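Side-chain contact in uncharacterized protein Q6HG14 (PDB 3F08), which is of unknown function but has a Bet v 1-like fold of the polyketide cyclase and lipid transport type and probably binds a hydrophobic ligand: residues B[105-110]-B[115-120]. The protein carries 5 engineered substitutions. Residues are numbered along the deposited sequence; the frame is centred on the assembly and turned at random.
Sequences GTFTPV and EEAINL
Phe107 and Pro109 close on the methyl group of Ala117 from the strand side, and that single CB is the hub of the contact. It lies 3.8 Å from CE2 of Phe107 and also 3.8 Å from CG of Pro109, so ring and pyrrolidine share one methyl on the helix. Alanine suits the place because its short methyl lets the Phe107 ring come up to the helix backbone and gives Pro109 a surface to rest on. Proline offers apolar ring atoms at the strand end and has no backbone N-H to satisfy. The phenyl ring, long and flat enough to span from strand to helix, approaches by its far end: CZ stands 4.0 Å from CG1 of Ile118, an apolar branch at the ring edge near its plane, and the two side chains cross at about a right angle. Phe107 reaches the helix with CG held between its own backbone N and carbonyl carbon (chi1 43°). Farther out, Tyr84, Thr4 and Val121 also touch Phe107, and Ala2 lies against both Phe107 and Pro109. Main-chain hydrogen bonds of Phe107 with Ala2, just before strand 3-10, and of Thr108 with Thr82 of strand 81-92 hold the strand on both flanks. The contact thus joins the end of strand 99-109 to the first turns of helix 114-137, the long C-terminal helix of the Bet v 1-like fold. With no hydrogen bond between the two segments, their direct cohesion is apolar and rests on van der Waals contact and the burial of Phe107 and Ala117, over a small interface.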
# COMPACT_ATOMS: atom_id res chain seq x y z
N GLY B 105 -14.55 -10.89 3.84
CA GLY B 105 -15.13 -9.86 3.02
C GLY B 105 -16.53 -9.44 3.41
O GLY B 105 -17.29 -10.20 4.02
N THR B 106 -16.86 -8.20 3.07
CA THR B 106 -18.18 -7.62 3.32
C THR B 106 -18.64 -7.10 1.97
O THR B 106 -17.85 -6.54 1.20
CB THR B 106 -18.10 -6.48 4.35
OG1 THR B 106 -17.21 -5.47 3.87
CG2 THR B 106 -17.59 -7.00 5.68
N PHE B 107 -19.92 -7.27 1.68
CA PHE B 107 -20.45 -6.86 0.39
C PHE B 107 -21.97 -6.89 0.39
O PHE B 107 -22.60 -7.41 1.31
CB PHE B 107 -19.94 -7.82 -0.67
CG PHE B 107 -19.99 -9.26 -0.24
CD1 PHE B 107 -18.93 -9.83 0.47
CD2 PHE B 107 -21.14 -10.02 -0.46
CE1 PHE B 107 -19.02 -11.14 0.96
CE2 PHE B 107 -21.23 -11.33 0.02
CZ PHE B 107 -20.17 -11.89 0.74
N THR B 108 -22.56 -6.33 -0.66
CA THR B 108 -24.01 -6.32 -0.81
C THR B 108 -24.31 -7.14 -2.05
O THR B 108 -23.76 -6.87 -3.13
CB THR B 108 -24.57 -4.90 -1.02
OG1 THR B 108 -24.10 -4.03 0.02
CG2 THR B 108 -26.09 -4.93 -0.98
N PRO B 109 -25.15 -8.17 -1.92
CA PRO B 109 -25.48 -8.99 -3.09
C PRO B 109 -26.31 -8.21 -4.10
O PRO B 109 -27.13 -7.38 -3.73
CB PRO B 109 -26.27 -10.15 -2.48
CG PRO B 109 -25.74 -10.24 -1.09
CD PRO B 109 -25.66 -8.79 -0.69
N VAL B 110 -26.09 -8.48 -5.39
CA VAL B 110 -26.84 -7.80 -6.44
C VAL B 110 -27.33 -8.82 -7.45
O VAL B 110 -26.53 -9.47 -8.12
CB VAL B 110 -25.96 -6.76 -7.19
CG1 VAL B 110 -26.75 -6.15 -8.34
CG2 VAL B 110 -25.50 -5.68 -6.23
N GLU B 115 -27.13 -15.73 0.18
CA GLU B 115 -26.52 -17.06 0.25
C GLU B 115 -25.65 -17.41 -0.96
O GLU B 115 -24.62 -18.06 -0.82
CB GLU B 115 -27.60 -18.13 0.43
CG GLU B 115 -28.43 -18.04 1.72
CD GLU B 115 -29.40 -16.86 1.75
OE1 GLU B 115 -29.74 -16.33 0.67
OE2 GLU B 115 -29.84 -16.47 2.85
N GLU B 116 -26.07 -16.98 -2.15
CA GLU B 116 -25.29 -17.29 -3.34
C GLU B 116 -24.04 -16.40 -3.44
O GLU B 116 -22.99 -16.86 -3.88
CB GLU B 116 -26.14 -17.11 -4.60
CG GLU B 116 -25.57 -17.81 -5.82
CD GLU B 116 -26.48 -17.72 -7.03
OE1 GLU B 116 -27.70 -17.94 -6.87
OE2 GLU B 116 -25.96 -17.43 -8.13
N ALA B 117 -24.16 -15.15 -3.02
CA ALA B 117 -23.02 -14.24 -3.07
C ALA B 117 -22.00 -14.72 -2.06
O ALA B 117 -20.80 -14.76 -2.34
CB ALA B 117 -23.47 -12.82 -2.73
N ILE B 118 -22.49 -15.11 -0.89
CA ILE B 118 -21.65 -15.62 0.17
C ILE B 118 -20.91 -16.88 -0.26
O ILE B 118 -19.70 -17.00 -0.04
CB ILE B 118 -22.50 -15.89 1.44
CG1 ILE B 118 -22.80 -14.57 2.14
CG2 ILE B 118 -21.79 -16.88 2.35
CD1 ILE B 118 -23.89 -14.67 3.20
N ASN B 119 -21.62 -17.82 -0.87
CA ASN B 119 -21.01 -19.07 -1.32
C ASN B 119 -19.97 -18.83 -2.41
O ASN B 119 -18.93 -19.48 -2.45
CB ASN B 119 -22.09 -20.03 -1.84
CG ASN B 119 -21.52 -21.34 -2.36
OD1 ASN B 119 -20.72 -21.99 -1.68
ND2 ASN B 119 -21.93 -21.74 -3.56
N LEU B 120 -20.25 -17.88 -3.30
CA LEU B 120 -19.32 -17.55 -4.37
C LEU B 120 -18.04 -16.92 -3.81
O LEU B 120 -16.93 -17.30 -4.18
CB LEU B 120 -19.97 -16.59 -5.37
CG LEU B 120 -19.01 -15.92 -6.35
CD1 LEU B 120 -18.43 -16.96 -7.31
CD2 LEU B 120 -19.76 -14.85 -7.13